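Local structure of fuculose-1-phosphate aldolase (Thermus thermophilus, 2FK5) at residues A[10-15]-A[165-170]; A[89-94]-A[151-156]; A[113-118]-A[174-179]. The protein belongs to the class II aldolase and adducin family and has an AraD-like alpha/beta fold. One frame throughout, in Å; residues are numbered along the deposited sequence.

Contact 1 (A[10-15]-A[165-170])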
loop_
_atom_site.group_PDB
_atom_site.type_symbol
_atom_site.label_atom_id
_atom_site.label_comp_id
_atom_site.label_asym_id
_atom_site.label_seq_id
_atom_site.Cartn_x
_atom_site.Cartn_y
_atom_site.Cartn_z
ATOM N N ARG A 10 11.074 7.802 -7.235
ATOM C CA ARG A 10 10.090 7.586 -6.189
ATOM C C ARG A 10 9.475 6.201 -6.289
ATOM O O ARG A 10 9.362 5.491 -5.296
ATOM C CB ARG A 10 8.992 8.644 -6.276
ATOM C CG ARG A 10 7.954 8.517 -5.188
ATOM C CD ARG A 10 6.933 9.642 -5.281
ATOM N NE ARG A 10 5.906 9.512 -4.254
ATOM C CZ ARG A 10 4.810 10.262 -4.192
ATOM N NH1 ARG A 10 3.935 10.059 -3.217
ATOM N N GLN A 11 9.085 5.830 -7.499
ATOM C CA GLN A 11 8.468 4.542 -7.752
ATOM C C GLN A 11 9.426 3.381 -7.506
ATOM O O GLN A 11 9.045 2.361 -6.938
ATOM C CB GLN A 11 7.958 4.519 -9.190
ATOM C CG GLN A 11 7.510 3.168 -9.692
ATOM C CD GLN A 11 6.977 3.251 -11.107
ATOM O OE1 GLN A 11 7.027 2.278 -11.861
ATOM N NE2 GLN A 11 6.451 4.418 -11.472
ATOM N N VAL A 12 10.674 3.533 -7.941
ATOM C CA VAL A 12 11.661 2.476 -7.746
ATOM C C VAL A 12 11.877 2.262 -6.254
ATOM O O VAL A 12 11.936 1.125 -5.786
ATOM C CB VAL A 12 12.997 2.820 -8.460
ATOM C CG1 VAL A 12 14.132 1.965 -7.900
ATOM C CG2 VAL A 12 12.854 2.561 -9.954
ATOM N N GLY A 13 11.965 3.356 -5.501
ATOM C CA GLY A 13 12.129 3.242 -4.061
ATOM C C GLY A 13 10.922 2.568 -3.410
ATOM O O GLY A 13 11.065 1.650 -2.599
ATOM N N GLU A 14 9.720 3.010 -3.769
ATOM C CA GLU A 14 8.506 2.419 -3.202
ATOM C C GLU A 14 8.385 0.933 -3.517
ATOM O O GLU A 14 8.023 0.126 -2.656
ATOM C CB GLU A 14 7.251 3.114 -3.740
ATOM C CG GLU A 14 7.144 4.589 -3.396
ATOM C CD GLU A 14 5.788 5.171 -3.763
ATOM O OE1 GLU A 14 5.208 4.745 -4.783
ATOM O OE2 GLU A 14 5.311 6.064 -3.034
ATOM N N ASP A 15 8.678 0.572 -4.759
ATOM C CA ASP A 15 8.558 -0.816 -5.175
ATOM C C ASP A 15 9.634 -1.725 -4.583
ATOM O O ASP A 15 9.345 -2.868 -4.234
ATOM C CB ASP A 15 8.531 -0.890 -6.703
ATOM C CG ASP A 15 7.224 -0.349 -7.290
ATOM O OD1 ASP A 15 7.134 -0.199 -8.524
ATOM O OD2 ASP A 15 6.280 -0.078 -6.518
ATOM N N ALA A 165 16.086 3.699 -17.997
ATOM C CA ALA A 165 17.293 2.995 -17.589
ATOM C C ALA A 165 17.145 2.610 -16.126
ATOM O O ALA A 165 17.511 1.501 -15.726
ATOM C CB ALA A 165 18.522 3.890 -17.781
ATOM N N LEU A 166 16.601 3.523 -15.327
ATOM C CA LEU A 166 16.410 3.251 -13.909
ATOM C C LEU A 166 15.398 2.121 -13.696
ATOM O O LEU A 166 15.611 1.229 -12.867
ATOM C CB LEU A 166 15.942 4.517 -13.181
ATOM C CG LEU A 166 15.822 4.383 -11.663
ATOM C CD1 LEU A 166 17.158 3.976 -11.054
ATOM C CD2 LEU A 166 15.370 5.708 -11.083
ATOM N N LEU A 167 14.294 2.159 -14.435
ATOM C CA LEU A 167 13.276 1.117 -14.312
ATOM C C LEU A 167 13.839 -0.218 -14.784
ATOM O O LEU A 167 13.473 -1.281 -14.274
ATOM C CB LEU A 167 12.036 1.488 -15.131
ATOM C CG LEU A 167 11.208 2.621 -14.516
ATOM C CD1 LEU A 167 10.149 3.089 -15.502
ATOM C CD2 LEU A 167 10.569 2.137 -13.222
ATOM N N GLU A 168 14.736 -0.159 -15.758
ATOM C CA GLU A 168 15.366 -1.366 -16.269
ATOM C C GLU A 168 16.262 -1.961 -15.185
ATOM O O GLU A 168 16.242 -3.169 -14.946
ATOM C CB GLU A 168 16.197 -1.031 -17.504
ATOM C CG GLU A 168 16.945 -2.199 -18.100
ATOM C CD GLU A 168 17.906 -1.756 -19.188
ATOM O OE1 GLU A 168 18.468 -2.626 -19.879
ATOM O OE2 GLU A 168 18.105 -0.536 -19.345
ATOM N N ALA A 169 17.056 -1.110 -14.536
ATOM C CA ALA A 169 17.961 -1.542 -13.460
ATOM C C ALA A 169 17.156 -2.150 -12.311
ATOM O O ALA A 169 17.506 -3.196 -11.763
ATOM C CB ALA A 169 18.767 -0.349 -12.958
ATOM N N TYR A 170 16.076 -1.468 -11.945
ATOM C CA TYR A 170 15.189 -1.928 -10.890
ATOM C C TYR A 170 14.666 -3.320 -11.234
ATOM O O TYR A 170 14.629 -4.202 -10.376
ATOM C CB TYR A 170 14.012 -0.951 -10.727
ATOM C CG TYR A 170 12.777 -1.593 -10.135
ATOM C CD1 TYR A 170 11.740 -2.048 -10.954
ATOM C CD2 TYR A 170 12.677 -1.815 -8.760
ATOM C CE1 TYR A 170 10.635 -2.716 -10.417
ATOM C CE2 TYR A 170 11.575 -2.490 -8.215
ATOM C CZ TYR A 170 10.563 -2.937 -9.053
ATOM O OH TYR A 170 9.505 -3.646 -8.527
#
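Val-12 and Tyr-170 bury the most surface here, with Leu-167 and Asp-15 following about equally. The two helices run nearly parallel, their N-to-C directions 12° apart and their axes 10.3 Å apart at closest approach. Both methyl groups of Val-12 reach across. Val-12 CG2 lies 3.8 Å from Tyr-170 CB and also meets Leu-166 CG and Leu-167 CD2, so one methyl is set among three residues of the longer helix; CG1 comes obliquely to the Tyr-170 ring near CD2. A branched apolar side chain suits the place, because its methyls can meet several neighbours at once. The tyrosine swings its CG away from the backbone N (chi1 155°), which carries the ring past Val-12 and on to the next turn of helix 3-18. There Asp-15 crosses it at about a right angle, with Asp-15 CB 3.4 Å from Tyr-170 OH. The Asp-15 carboxylate turns to a different partner, forming a salt bridge with Arg-48 of the second subunit. One turn before Asp-15, the extended Gln-11 brings OE1 to 3.8 Å from Leu-167 CD2. Through Leu-166, helix 162-191 packs on the central sheet, with helix 3-18 alongside it, as in the AraD-like alpha/beta fold.

Contact 2 (A[89-94]-A[151-156])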
loop_
_atom_site.group_PDB
_atom_site.type_symbol
_atom_site.label_atom_id
_atom_site.label_comp_id
_atom_site.label_asym_id
_atom_site.label_seq_id
_atom_site.Cartn_x
_atom_site.Cartn_y
_atom_site.Cartn_z
ATOM N N ALA A 89 20.909 -2.579 -4.030
ATOM C CA ALA A 89 19.895 -3.016 -3.086
ATOM C C ALA A 89 20.435 -4.158 -2.246
ATOM O O ALA A 89 21.589 -4.569 -2.403
ATOM C CB ALA A 89 18.645 -3.450 -3.834
ATOM N N HIS A 90 19.597 -4.669 -1.354
ATOM C CA HIS A 90 20.010 -5.752 -0.479
ATOM C C HIS A 90 19.062 -6.938 -0.508
ATOM O O HIS A 90 18.389 -7.242 0.479
ATOM C CB HIS A 90 20.172 -5.226 0.947
ATOM C CG HIS A 90 21.227 -4.176 1.067
ATOM N ND1 HIS A 90 21.061 -2.899 0.577
ATOM C CD2 HIS A 90 22.492 -4.233 1.544
ATOM C CE1 HIS A 90 22.178 -2.215 0.745
ATOM N NE2 HIS A 90 23.063 -3.002 1.328
ATOM N N PRO A 91 19.005 -7.629 -1.651
ATOM C CA PRO A 91 18.133 -8.796 -1.802
ATOM C C PRO A 91 18.608 -9.841 -0.789
ATOM O O PRO A 91 19.702 -10.391 -0.919
ATOM C CB PRO A 91 18.364 -9.203 -3.251
ATOM C CG PRO A 91 19.802 -8.800 -3.499
ATOM C CD PRO A 91 19.895 -7.458 -2.818
ATOM N N ARG A 92 17.780 -10.101 0.217
ATOM C CA ARG A 92 18.147 -11.010 1.305
ATOM C C ARG A 92 18.560 -12.422 0.929
ATOM O O ARG A 92 19.598 -12.905 1.394
ATOM C CB ARG A 92 17.014 -11.060 2.336
ATOM C CG ARG A 92 16.595 -9.679 2.797
ATOM N NE ARG A 92 14.884 -8.353 3.930
ATOM C CZ ARG A 92 13.908 -8.037 4.774
ATOM N NH1 ARG A 92 13.344 -8.973 5.524
ATOM N NH2 ARG A 92 13.492 -6.782 4.867
ATOM N N VAL A 93 17.767 -13.102 0.107
ATOM C CA VAL A 93 18.150 -14.458 -0.256
ATOM C C VAL A 93 19.419 -14.463 -1.115
ATOM O O VAL A 93 20.285 -15.302 -0.920
ATOM C CB VAL A 93 17.030 -15.208 -0.997
ATOM C CG1 VAL A 93 17.521 -16.608 -1.367
ATOM C CG2 VAL A 93 15.787 -15.322 -0.097
ATOM N N ALA A 94 19.524 -13.531 -2.057
ATOM C CA ALA A 94 20.716 -13.457 -2.906
ATOM C C ALA A 94 21.955 -13.208 -2.048
ATOM O O ALA A 94 23.018 -13.780 -2.298
ATOM C CB ALA A 94 20.558 -12.336 -3.956
ATOM N N HIS A 151 27.091 -8.071 1.380
ATOM C CA HIS A 151 26.622 -6.696 1.410
ATOM C C HIS A 151 25.317 -6.540 0.641
ATOM O O HIS A 151 24.255 -6.352 1.238
ATOM C CB HIS A 151 27.689 -5.739 0.873
ATOM C CG HIS A 151 27.339 -4.292 1.055
ATOM N ND1 HIS A 151 26.743 -3.813 2.203
ATOM C CD2 HIS A 151 27.508 -3.221 0.243
ATOM C CE1 HIS A 151 26.559 -2.508 2.088
ATOM N NE2 HIS A 151 27.015 -2.125 0.909
ATOM N N GLY A 152 25.382 -6.652 -0.676
ATOM C CA GLY A 152 24.176 -6.508 -1.465
ATOM C C GLY A 152 24.484 -6.778 -2.917
ATOM O O GLY A 152 25.337 -7.604 -3.221
ATOM N N ALA A 153 23.802 -6.074 -3.811
ATOM C CA ALA A 153 24.000 -6.270 -5.234
ATOM C C ALA A 153 23.841 -4.964 -5.998
ATOM O O ALA A 153 23.230 -4.014 -5.504
ATOM C CB ALA A 153 22.989 -7.291 -5.753
ATOM N N PHE A 154 24.381 -4.945 -7.215
ATOM C CA PHE A 154 24.298 -3.793 -8.105
ATOM C C PHE A 154 23.743 -4.294 -9.432
ATOM O O PHE A 154 24.108 -5.376 -9.883
ATOM C CB PHE A 154 25.689 -3.185 -8.349
ATOM C CG PHE A 154 26.294 -2.536 -7.136
ATOM C CD1 PHE A 154 26.948 -3.297 -6.178
ATOM C CD2 PHE A 154 26.172 -1.168 -6.934
ATOM C CE1 PHE A 154 27.472 -2.701 -5.037
ATOM C CE2 PHE A 154 26.694 -0.567 -5.796
ATOM C CZ PHE A 154 27.342 -1.335 -4.849
ATOM N N ALA A 155 22.853 -3.518 -10.047
ATOM C CA ALA A 155 22.286 -3.882 -11.344
ATOM C C ALA A 155 22.330 -2.628 -12.198
ATOM O O ALA A 155 22.044 -1.540 -11.707
ATOM C CB ALA A 155 20.845 -4.358 -11.195
ATOM N N VAL A 156 22.673 -2.785 -13.471
ATOM C CA VAL A 156 22.784 -1.638 -14.362
ATOM C C VAL A 156 21.674 -1.544 -15.391
ATOM O O VAL A 156 21.146 -2.557 -15.848
ATOM C CB VAL A 156 24.128 -1.666 -15.138
ATOM C CG1 VAL A 156 25.272 -1.875 -14.187
ATOM C CG2 VAL A 156 24.108 -2.772 -16.180
#
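At the end of an antiparallel strand pair in the central sheet, Ala-89 and Ala-153 form a hydrogen-bonded pair. Ala-89 N gives to Ala-153 O at 3.1 Å, and Ala-153 N returns the bond to Ala-89 O at 3.0 Å, both fairly straight. Ala-89 O also receives a CA-H...O contact from Gly-152 CA at 3.4 Å. Having no side chain, Gly-152 can bring its CA this close to the carbonyl. The small methyl groups of both alanines suit the face covered by helix 162-191, where Ala-89 touches Met-173 and Ala-153 touches Leu-176. Past the pair, two histidines meet in a T-shaped stack: the edge of His-90 points at the face of His-151, with planes at 83° and centroids 5.0 Å apart. His-90 NE2 is the atom over that face, 3.6 Å from His-151 CE1. With CG anti to the backbone nitrogen (chi1 -172°), the His-151 ring is placed to receive that edge, and the hydrogen bond from its NE2 to Glu-70 limits its rotation. Pro-91 takes the N-cap position of helix 92-98, its CG 4.2 Å from Ala-153 CB. His-88 meets both rings, making a histidine cluster beside the classic beta bulge of His-151 and Gly-152 facing Leu-148.

Contact 3 (A[113-118]-A[174-179])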
loop_
_atom_site.group_PDB
_atom_site.type_symbol
_atom_site.label_atom_id
_atom_site.label_comp_id
_atom_site.label_asym_id
_atom_site.label_seq_id
_atom_site.Cartn_x
_atom_site.Cartn_y
_atom_site.Cartn_z
ATOM N N HIS A 113 17.798 -15.135 -19.018
ATOM C CA HIS A 113 17.767 -14.173 -20.107
ATOM C C HIS A 113 18.306 -12.790 -19.758
ATOM O O HIS A 113 19.133 -12.244 -20.490
ATOM C CB HIS A 113 16.344 -14.038 -20.652
ATOM C CG HIS A 113 16.221 -13.040 -21.761
ATOM N ND1 HIS A 113 15.901 -11.717 -21.540
ATOM C CD2 HIS A 113 16.420 -13.162 -23.094
ATOM C CE1 HIS A 113 15.909 -11.067 -22.690
ATOM N NE2 HIS A 113 16.221 -11.921 -23.649
ATOM N N TYR A 114 17.848 -12.228 -18.642
ATOM C CA TYR A 114 18.270 -10.891 -18.229
ATOM C C TYR A 114 19.590 -10.808 -17.476
ATOM O O TYR A 114 20.332 -9.840 -17.627
ATOM C CB TYR A 114 17.189 -10.238 -17.366
ATOM C CG TYR A 114 15.953 -9.812 -18.120
ATOM C CD1 TYR A 114 16.039 -8.935 -19.204
ATOM C CD2 TYR A 114 14.693 -10.271 -17.744
ATOM C CE1 TYR A 114 14.896 -8.527 -19.893
ATOM C CE2 TYR A 114 13.545 -9.868 -18.423
ATOM C CZ TYR A 114 13.653 -8.999 -19.495
ATOM O OH TYR A 114 12.519 -8.607 -20.169
ATOM N N LEU A 115 19.881 -11.812 -16.660
ATOM C CA LEU A 115 21.099 -11.795 -15.859
ATOM C C LEU A 115 22.209 -12.665 -16.406
ATOM O O LEU A 115 23.382 -12.282 -16.349
ATOM C CB LEU A 115 20.783 -12.227 -14.428
ATOM C CG LEU A 115 19.727 -11.359 -13.739
ATOM C CD1 LEU A 115 19.309 -11.971 -12.421
ATOM C CD2 LEU A 115 20.296 -9.969 -13.526
ATOM N N LYS A 116 21.831 -13.831 -16.926
ATOM C CA LYS A 116 22.785 -14.791 -17.474
ATOM C C LYS A 116 23.582 -15.417 -16.330
ATOM O O LYS A 116 23.360 -16.567 -15.953
ATOM C CB LYS A 116 23.726 -14.091 -18.465
ATOM C CG LYS A 116 23.011 -13.566 -19.703
ATOM C CD LYS A 116 23.947 -12.789 -20.615
ATOM C CE LYS A 116 23.193 -12.221 -21.808
ATOM N NZ LYS A 116 24.057 -11.426 -22.725
ATOM N N GLU A 117 24.512 -14.649 -15.780
ATOM C CA GLU A 117 25.325 -15.120 -14.676
ATOM C C GLU A 117 25.646 -13.909 -13.805
ATOM O O GLU A 117 25.981 -12.846 -14.313
ATOM C CB GLU A 117 26.610 -15.747 -15.210
ATOM C CG GLU A 117 27.452 -16.428 -14.155
ATOM C CD GLU A 117 28.725 -17.018 -14.736
ATOM O OE1 GLU A 117 29.687 -16.253 -14.968
ATOM O OE2 GLU A 117 28.751 -18.247 -14.964
ATOM N N VAL A 118 25.526 -14.062 -12.493
ATOM C CA VAL A 118 25.814 -12.955 -11.586
ATOM C C VAL A 118 27.055 -13.258 -10.763
ATOM O O VAL A 118 27.022 -14.087 -9.850
ATOM C CB VAL A 118 24.637 -12.695 -10.614
ATOM C CG1 VAL A 118 24.962 -11.494 -9.693
ATOM C CG2 VAL A 118 23.370 -12.439 -11.403
ATOM N N THR A 174 15.017 -6.932 -9.155
ATOM C CA THR A 174 13.927 -7.795 -8.700
ATOM C C THR A 174 14.076 -9.180 -9.300
ATOM O O THR A 174 13.787 -10.177 -8.637
ATOM C CB THR A 174 12.513 -7.222 -9.041
ATOM O OG1 THR A 174 12.360 -7.080 -10.454
ATOM C CG2 THR A 174 12.320 -5.872 -8.383
ATOM N N THR A 175 14.535 -9.244 -10.549
ATOM C CA THR A 175 14.751 -10.525 -11.220
ATOM C C THR A 175 15.831 -11.307 -10.469
ATOM O O THR A 175 15.732 -12.528 -10.318
ATOM C CB THR A 175 15.196 -10.318 -12.681
ATOM O OG1 THR A 175 14.102 -9.786 -13.435
ATOM C CG2 THR A 175 15.649 -11.632 -13.304
ATOM N N LEU A 176 16.859 -10.597 -10.002
ATOM C CA LEU A 176 17.936 -11.226 -9.245
ATOM C C LEU A 176 17.444 -11.877 -7.950
ATOM O O LEU A 176 17.783 -13.025 -7.672
ATOM C CB LEU A 176 19.032 -10.211 -8.905
ATOM C CG LEU A 176 20.087 -10.687 -7.890
ATOM C CD1 LEU A 176 20.620 -12.057 -8.272
ATOM C CD2 LEU A 176 21.220 -9.681 -7.826
ATOM N N GLU A 177 16.655 -11.163 -7.147
ATOM C CA GLU A 177 16.186 -11.768 -5.895
ATOM C C GLU A 177 15.196 -12.896 -6.169
ATOM O O GLU A 177 15.199 -13.899 -5.467
ATOM C CB GLU A 177 15.573 -10.720 -4.957
ATOM C CG GLU A 177 14.956 -11.300 -3.655
ATOM C CD GLU A 177 15.977 -11.894 -2.658
ATOM O OE1 GLU A 177 15.577 -12.217 -1.519
ATOM O OE2 GLU A 177 17.167 -12.049 -2.996
ATOM N N GLU A 178 14.362 -12.747 -7.198
ATOM C CA GLU A 178 13.416 -13.808 -7.552
ATOM C C GLU A 178 14.191 -15.068 -7.980
ATOM O O GLU A 178 13.838 -16.181 -7.596
ATOM C CB GLU A 178 12.493 -13.348 -8.685
ATOM C CG GLU A 178 11.733 -12.074 -8.344
ATOM C CD GLU A 178 10.879 -11.565 -9.488
ATOM O OE1 GLU A 178 11.313 -11.678 -10.655
ATOM O OE2 GLU A 178 9.782 -11.036 -9.217
ATOM N N SER A 179 15.250 -14.887 -8.764
ATOM C CA SER A 179 16.070 -16.014 -9.195
ATOM C C SER A 179 16.766 -16.668 -7.995
ATOM O O SER A 179 16.884 -17.892 -7.936
ATOM C CB SER A 179 17.109 -15.559 -10.234
ATOM O OG SER A 179 16.501 -15.344 -11.511
#
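Leu-115 CD1 is set against the backbone of the long helix, 3.5 Å from Leu-176 CA and 3.9 Å from Leu-176 CB. Leu-115 CD1 also meets Thr-175 CG2 at 3.8 Å, the two side chains sliding past each other in opposite directions. Thr-175 divides its work: its methyl, anti to the backbone N, faces the leucine, while OG1 bonds to Gly-171 O one turn back. A beta-branched residue with one apolar and one polar arm fits such a place. The side chains of Val-118 and Leu-176 meet at a slant, Val-118 CG2 lying 4.2 Å from Leu-176 CD1. Tyr-114 lies at the exposed margin, its CD2 a loose 4.4 Å from Thr-175 OG1. In the next shell, Leu-115 also touches Leu-172 and Ala-145, and Val-118 touches Leu-147, so the leucine sits between the helix and strand 145-148. Ser-179 OG is hydrogen-bonded to Asp-108, which ties the long helix to the loop ahead of helix 109-114. Behind Leu-115, Lys-116 turns the chain with a positive phi of 71°, and the backbone enters strand 118-121, where Val-118 pairs with Leu-104. This is a helix-to-strand connection packed through its apolar residues against the long C-terminal helix of an alpha/beta fold.

All three contacts are mainly buried, but contact 3 has an exposed margin at Tyr-114, whereas no touching residue of contacts 1 and 2 is exposed. Contact 2 lies nearest the chain centre, at about 6 Å between centres, against about 10 Å for contact 1 and 12 Å for contact 3. Contacts 1 and 3 share helix 162-191, rest on apolar side chains with no hydrogen bond across, and touch the second subunit; contact 2, inside the sheet, is held by backbone hydrogen bonds and a histidine pair and reaches the third subunit. It meets contact 1 where Ala-169 packs on Ala-155. Toward contact 3, Glu-177 carries probable hydrogen bonds to Val-93 N and Ala-94 N in helix 92-98.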